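Local coordinates for chemotactic transducer PctC (Pseudomonas aeruginosa, PDB 5LTV), which is an amino acid chemoreceptor whose ligand-binding domain, a Cache domain, binds gamma-aminobutyric acid and probably passes the signal on to chemotaxis, at residues A127-E137 and L149-H157; L171-N179 and L199-V207. All coordinates share one frame; numbering follows the deposited sequence.

Interaction 1: residues A127-E137 and L149-H157; sequences ALAADRLIVTE and LAMSLPVRH
Thr136 OG1 is held by two hydrogen bonds: it accepts from Ala150 N at 3.1 Å and 175°, and it donates to Glu137 O. Thr136 N donates to Ala150 O at 3.0 Å, so Ala150 is also held by two bonds. Val135 and Met151 follow as an antiparallel non-hydrogen-bonded pair. Ile134 and Ser152 then form a hydrogen-bonded pair, Ile134 N to Ser152 O being 2.9 Å. Pro154 packs on the last helical turn, with Pro154 CG 3.3 Å from Ala127 O. Beside it, in the conformer described, both end nitrogens of Arg156 reach Asp131 OD1. Arg156 NH1 lies 2.7 Å from Asp131 OD1, on its syn lone pair. Arg156 has a second conformer, so this salt bridge is doubtful. Asp131, just after the helix, has positive phi, and its CG is anti to the backbone N (chi1 -162°). Ser152 OG is hydrogen-bonded to Trp123 O. Trp123 lines the gamma-aminobutyric acid pocket, so this bond ties the sheet to a pocket residue. The contact joins the end of helix 122-130 and strand 134-140 to strand 147-157, the hairpin's second arm. Strand 160-170 pairs with 147-157 on its other side, and Leu133, Met151 and Leu153 pack against helix 34-68.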
# COMPACT_ATOMS: atom_id res chain seq x y z
N ALA A 127 -7.39 -6.85 -7.59
CA ALA A 127 -8.65 -6.34 -7.06
C ALA A 127 -9.84 -7.19 -7.54
O ALA A 127 -10.77 -7.48 -6.77
CB ALA A 127 -8.86 -4.87 -7.48
N LEU A 128 -9.83 -7.58 -8.82
CA LEU A 128 -10.95 -8.35 -9.35
C LEU A 128 -10.96 -9.75 -8.76
O LEU A 128 -12.03 -10.26 -8.41
CB LEU A 128 -10.89 -8.41 -10.88
CG LEU A 128 -11.26 -7.13 -11.64
CD1 LEU A 128 -11.42 -7.43 -13.11
CD2 LEU A 128 -12.53 -6.49 -11.07
N ALA A 129 -9.79 -10.37 -8.60
CA ALA A 129 -9.73 -11.72 -8.05
C ALA A 129 -10.22 -11.75 -6.60
O ALA A 129 -10.99 -12.63 -6.21
CB ALA A 129 -8.32 -12.29 -8.16
N ALA A 130 -9.82 -10.76 -5.80
CA ALA A 130 -10.27 -10.72 -4.42
C ALA A 130 -11.69 -10.19 -4.25
O ALA A 130 -12.29 -10.42 -3.21
CB ALA A 130 -9.31 -9.89 -3.59
N ASP A 131 -12.23 -9.50 -5.26
CA ASP A 131 -13.54 -8.78 -5.22
C ASP A 131 -13.73 -7.93 -3.96
O ASP A 131 -14.80 -7.88 -3.37
CB ASP A 131 -14.74 -9.73 -5.38
CG ASP A 131 -16.05 -8.95 -5.78
OD1 ASP A 131 -15.97 -8.06 -6.65
OD2 ASP A 131 -17.15 -9.21 -5.21
N ARG A 132 -12.69 -7.19 -3.58
CA ARG A 132 -12.71 -6.38 -2.37
C ARG A 132 -11.43 -5.56 -2.36
O ARG A 132 -10.51 -5.80 -3.15
CB ARG A 132 -12.85 -7.25 -1.10
CG ARG A 132 -11.62 -8.08 -0.80
CD ARG A 132 -11.87 -9.23 0.19
NE ARG A 132 -10.85 -10.28 0.03
CZ ARG A 132 -10.16 -10.79 1.03
NH1 ARG A 132 -10.39 -10.35 2.25
NH2 ARG A 132 -9.23 -11.74 0.82
N LEU A 133 -11.38 -4.59 -1.44
CA LEU A 133 -10.17 -3.78 -1.27
C LEU A 133 -8.98 -4.70 -0.97
O LEU A 133 -9.05 -5.58 -0.12
CB LEU A 133 -10.37 -2.77 -0.14
CG LEU A 133 -9.19 -1.80 0.02
CD1 LEU A 133 -9.28 -0.72 -1.01
CD2 LEU A 133 -9.11 -1.18 1.42
N ILE A 134 -7.90 -4.50 -1.71
CA ILE A 134 -6.63 -5.12 -1.37
C ILE A 134 -5.62 -4.01 -1.15
O ILE A 134 -5.80 -2.87 -1.59
CB ILE A 134 -6.10 -6.05 -2.46
CG1 ILE A 134 -5.76 -5.20 -3.69
CG2 ILE A 134 -7.07 -7.20 -2.72
CD1 ILE A 134 -4.80 -5.85 -4.69
N VAL A 135 -4.54 -4.35 -0.46
CA VAL A 135 -3.35 -3.51 -0.39
C VAL A 135 -2.23 -4.35 -0.97
O VAL A 135 -2.07 -5.52 -0.62
CB VAL A 135 -3.05 -3.02 1.04
CG1 VAL A 135 -2.79 -4.17 1.97
CG2 VAL A 135 -1.87 -2.07 1.04
N THR A 136 -1.54 -3.79 -1.95
CA THR A 136 -0.53 -4.51 -2.70
C THR A 136 0.82 -4.41 -1.99
O THR A 136 1.07 -3.52 -1.17
CB THR A 136 -0.39 -3.92 -4.11
OG1 THR A 136 0.38 -2.72 -4.01
CG2 THR A 136 -1.76 -3.60 -4.74
N GLU A 137 1.70 -5.35 -2.33
CA GLU A 137 3.10 -5.17 -2.00
C GLU A 137 3.71 -4.11 -2.93
O GLU A 137 3.10 -3.72 -3.93
CB GLU A 137 3.83 -6.52 -2.11
CG GLU A 137 3.41 -7.52 -1.00
CD GLU A 137 4.12 -8.89 -1.06
OE1 GLU A 137 4.73 -9.23 -2.10
OE2 GLU A 137 4.07 -9.65 -0.06
N LEU A 149 3.05 1.58 -3.57
CA LEU A 149 2.08 0.53 -3.32
C LEU A 149 0.70 1.15 -3.52
O LEU A 149 0.53 2.37 -3.45
CB LEU A 149 2.27 -0.12 -1.92
CG LEU A 149 2.03 0.57 -0.58
CD1 LEU A 149 0.56 0.70 -0.39
CD2 LEU A 149 2.61 -0.18 0.61
N ALA A 150 -0.27 0.30 -3.83
CA ALA A 150 -1.60 0.77 -4.15
C ALA A 150 -2.63 0.10 -3.25
O ALA A 150 -2.42 -0.99 -2.74
CB ALA A 150 -1.94 0.52 -5.62
N MET A 151 -3.75 0.78 -3.08
CA MET A 151 -4.96 0.20 -2.53
C MET A 151 -6.01 0.24 -3.62
O MET A 151 -6.24 1.30 -4.20
CB MET A 151 -5.40 1.01 -1.33
CG MET A 151 -4.54 0.78 -0.15
SD MET A 151 -4.69 2.18 1.01
CE MET A 151 -3.55 1.66 2.33
N SER A 152 -6.63 -0.91 -3.92
CA SER A 152 -7.50 -1.00 -5.09
C SER A 152 -8.71 -1.89 -4.80
O SER A 152 -8.67 -2.77 -3.93
CB SER A 152 -6.76 -1.54 -6.34
OG SER A 152 -6.23 -2.88 -6.14
N LEU A 153 -9.81 -1.62 -5.52
CA LEU A 153 -11.01 -2.42 -5.34
C LEU A 153 -11.91 -2.27 -6.56
O LEU A 153 -11.93 -1.21 -7.19
CB LEU A 153 -11.77 -2.03 -4.05
CG LEU A 153 -12.11 -0.63 -3.52
CD1 LEU A 153 -11.93 0.52 -4.48
CD2 LEU A 153 -13.53 -0.65 -2.96
N PRO A 154 -12.70 -3.30 -6.88
CA PRO A 154 -13.64 -3.20 -8.00
C PRO A 154 -14.69 -2.14 -7.74
O PRO A 154 -15.04 -1.85 -6.60
CB PRO A 154 -14.28 -4.59 -8.07
CG PRO A 154 -13.30 -5.48 -7.23
CD PRO A 154 -12.85 -4.57 -6.14
N VAL A 155 -15.16 -1.52 -8.83
CA VAL A 155 -16.27 -0.57 -8.84
C VAL A 155 -17.34 -1.11 -9.78
O VAL A 155 -17.08 -1.34 -10.97
CB VAL A 155 -15.81 0.82 -9.33
CG1 VAL A 155 -16.97 1.86 -9.25
CG2 VAL A 155 -14.59 1.28 -8.54
N ARG A 156 -18.54 -1.34 -9.25
CA ARG A 156 -19.69 -1.73 -10.05
C ARG A 156 -20.67 -0.57 -10.09
O ARG A 156 -20.73 0.26 -9.18
CB ARG A 156 -20.37 -3.00 -9.48
CG ARG A 156 -19.59 -4.33 -9.70
CD ARG A 156 -20.23 -5.51 -8.94
NE ARG A 156 -19.51 -6.79 -9.11
CZ ARG A 156 -18.47 -7.18 -8.36
NH1 ARG A 156 -18.00 -6.41 -7.39
NH2 ARG A 156 -17.89 -8.35 -8.60
N HIS A 157 -21.43 -0.48 -11.19
CA HIS A 157 -22.52 0.47 -11.30
C HIS A 157 -23.77 -0.31 -11.66
O HIS A 157 -23.77 -1.07 -12.63
CB HIS A 157 -22.22 1.56 -12.32
CG HIS A 157 -23.37 2.49 -12.54
ND1 HIS A 157 -23.93 3.23 -11.52
CD2 HIS A 157 -24.11 2.74 -13.64
CE1 HIS A 157 -24.95 3.94 -12.00
NE2 HIS A 157 -25.08 3.65 -13.28

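Interaction 2: residues L171-N179 and L199-V207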
# COMPACT_ATOMS: atom_id res chain seq x y z
N LEU A 171 6.64 4.77 -1.46
CA LEU A 171 7.19 4.05 -0.32
C LEU A 171 7.94 4.96 0.64
O LEU A 171 7.93 4.72 1.85
CB LEU A 171 8.14 2.95 -0.81
CG LEU A 171 7.62 1.76 -1.60
CD1 LEU A 171 8.66 0.64 -1.44
CD2 LEU A 171 6.22 1.30 -1.15
N GLU A 172 8.61 6.01 0.14
CA GLU A 172 9.35 6.89 1.06
C GLU A 172 8.39 7.63 1.99
O GLU A 172 8.74 7.88 3.15
CB GLU A 172 10.26 7.87 0.30
CG GLU A 172 9.60 9.04 -0.44
CD GLU A 172 10.62 10.03 -1.06
OE1 GLU A 172 11.62 10.38 -0.39
OE2 GLU A 172 10.41 10.47 -2.22
N THR A 173 7.19 7.95 1.52
CA THR A 173 6.18 8.53 2.40
C THR A 173 5.84 7.61 3.56
O THR A 173 5.74 8.04 4.72
CB THR A 173 4.91 8.82 1.59
OG1 THR A 173 5.24 9.56 0.42
CG2 THR A 173 3.88 9.58 2.46
N LEU A 174 5.62 6.32 3.26
CA LEU A 174 5.30 5.36 4.31
C LEU A 174 6.49 5.12 5.20
O LEU A 174 6.35 5.03 6.43
CB LEU A 174 4.81 4.05 3.71
CG LEU A 174 3.49 4.16 2.91
CD1 LEU A 174 3.11 2.88 2.20
CD2 LEU A 174 2.48 4.48 3.89
N THR A 175 7.69 5.04 4.61
CA THR A 175 8.86 4.74 5.42
C THR A 175 9.12 5.86 6.42
O THR A 175 9.45 5.59 7.59
CB THR A 175 10.08 4.51 4.53
OG1 THR A 175 9.77 3.48 3.59
CG2 THR A 175 11.29 4.08 5.37
N ALA A 176 8.94 7.11 6.01
CA ALA A 176 9.00 8.24 6.92
C ALA A 176 8.03 8.09 8.10
O ALA A 176 8.43 8.30 9.25
CB ALA A 176 8.69 9.52 6.17
N ILE A 177 6.75 7.77 7.83
CA ILE A 177 5.79 7.54 8.91
C ILE A 177 6.32 6.51 9.90
O ILE A 177 6.26 6.71 11.11
CB ILE A 177 4.42 7.09 8.37
CG1 ILE A 177 3.91 7.99 7.26
CG2 ILE A 177 3.41 7.06 9.52
CD1 ILE A 177 3.36 9.29 7.76
N LEU A 178 6.84 5.39 9.37
CA LEU A 178 7.32 4.28 10.20
C LEU A 178 8.47 4.69 11.11
O LEU A 178 8.51 4.28 12.28
CB LEU A 178 7.76 3.14 9.29
CG LEU A 178 7.68 1.76 9.90
CD1 LEU A 178 6.22 1.33 10.10
CD2 LEU A 178 8.40 0.80 8.99
N ASN A 179 9.40 5.50 10.60
CA ASN A 179 10.60 5.93 11.32
C ASN A 179 10.49 7.35 11.86
O ASN A 179 11.46 8.13 11.79
CB ASN A 179 11.82 5.82 10.42
CG ASN A 179 12.25 4.39 10.22
OD1 ASN A 179 13.05 3.86 10.99
ND2 ASN A 179 11.69 3.73 9.20
N LEU A 199 9.22 -4.84 2.70
CA LEU A 199 8.25 -3.96 2.06
C LEU A 199 8.63 -2.50 2.17
O LEU A 199 8.44 -1.73 1.23
CB LEU A 199 6.86 -4.15 2.69
CG LEU A 199 6.41 -5.59 2.91
CD1 LEU A 199 5.15 -5.56 3.70
CD2 LEU A 199 6.26 -6.33 1.58
N LEU A 200 9.10 -2.09 3.34
CA LEU A 200 9.61 -0.76 3.55
C LEU A 200 10.90 -0.90 4.32
O LEU A 200 11.00 -1.78 5.19
CB LEU A 200 8.68 0.06 4.36
CG LEU A 200 7.22 0.25 3.94
CD1 LEU A 200 6.48 0.88 5.11
CD2 LEU A 200 7.14 1.07 2.67
N HIS A 201 11.86 -0.02 4.04
CA HIS A 201 13.17 -0.05 4.70
C HIS A 201 13.91 1.26 4.48
O HIS A 201 13.91 1.81 3.37
CB HIS A 201 14.00 -1.23 4.18
CG HIS A 201 15.08 -1.67 5.12
ND1 HIS A 201 16.22 -0.93 5.35
CD2 HIS A 201 15.17 -2.76 5.93
CE1 HIS A 201 16.98 -1.55 6.24
NE2 HIS A 201 16.36 -2.65 6.62
N PRO A 202 14.54 1.81 5.51
CA PRO A 202 15.31 3.06 5.31
C PRO A 202 16.43 2.91 4.28
O PRO A 202 16.81 3.89 3.62
CB PRO A 202 15.84 3.36 6.71
CG PRO A 202 14.86 2.63 7.64
CD PRO A 202 14.48 1.39 6.92
N ASP A 203 16.96 1.71 4.10
CA ASP A 203 17.82 1.39 2.96
C ASP A 203 16.95 0.92 1.79
O ASP A 203 16.64 -0.27 1.66
CB ASP A 203 18.83 0.32 3.36
CG ASP A 203 19.85 0.07 2.28
OD1 ASP A 203 19.70 0.64 1.16
OD2 ASP A 203 20.78 -0.74 2.53
N SER A 204 16.59 1.87 0.91
CA SER A 204 15.65 1.62 -0.18
C SER A 204 16.06 0.42 -1.03
O SER A 204 15.19 -0.28 -1.56
CB SER A 204 15.51 2.88 -1.05
OG SER A 204 16.70 3.12 -1.80
N GLY A 205 17.36 0.18 -1.18
CA GLY A 205 17.82 -0.99 -1.91
C GLY A 205 17.35 -2.31 -1.34
O GLY A 205 17.26 -3.30 -2.07
N LEU A 206 17.03 -2.35 -0.04
CA LEU A 206 16.59 -3.60 0.56
C LEU A 206 15.11 -3.86 0.35
O LEU A 206 14.63 -4.95 0.68
CB LEU A 206 16.94 -3.64 2.04
CG LEU A 206 18.41 -3.79 2.41
CD1 LEU A 206 18.56 -3.82 3.92
CD2 LEU A 206 18.96 -5.05 1.78
N VAL A 207 14.38 -2.89 -0.22
CA VAL A 207 12.97 -3.10 -0.50
C VAL A 207 12.80 -4.22 -1.53
O VAL A 207 13.50 -4.26 -2.54
CB VAL A 207 12.31 -1.80 -0.97
CG1 VAL A 207 11.00 -2.10 -1.68
CG2 VAL A 207 12.03 -0.93 0.26
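Leu200 packs its branched end against one side of helix 171-178. Leu200 CD1 lies 3.8 Å from Leu174 CB, and Leu178 CD2 approaches the same methyl more loosely. Leu200 CD2 lies 3.9 Å from Leu171 CD2, the two leucine side chains meeting at a slant. Thr175 and Leu200 run past each other in opposite directions, with Thr175 OG1 3.7 Å from Leu200 CB. Leu171 also meets Val207 tip to tip, Leu171 CD1 to Val207 CG1 at 3.6 Å. The Asn179 side chain crosses that of Pro202 at about a right angle, with Asn179 ND2 3.7 Å from Pro202 CG.

The Thr175 hydroxyl is turned back into its own helix. Its OG1 is anti to the carbonyl carbon (chi1 -55°), and Thr175 OG1 donates to Leu171 O at 2.8 Å, from above the carbonyl plane. Leu171 O also accepts from Thr175 N, so two bonds hold it. Asn179 ND2 is hydrogen-bonded to Ala189 O, which ties the helix end to strand 188-193. A classic beta bulge sets Leu199 and Leu200 opposite the single residue Leu191. A short linking helix thus lies beside edge strand 198-200 and its following turn. Two five-stranded antiparallel sheets of order 2-1-5-4-3 along one long helix are consistent with a double Cache fold.

How the interactions relate
Interaction 1 belongs to the sheet next to the bound gamma-aminobutyric acid, and interaction 2 to the second sheet. Their centres are about 23 Å apart, on opposite sides of the chain's centre. The side chain of Ala150 is about 7 Å from the ligand, and that of Leu171 about 12 Å, so interaction 1 lies nearer the ligand. Even so, the two contacts touch. Leu149 CD2 packs 3.5 Å from Leu174 CD1, and Glu137 CG lies 4.0 Å from Leu199 CD2. Along the chain they come in series: strand 160-170 follows 147-157 and leads directly into helix 171-178. This helix is the covalent junction between the two sheets and packs on both.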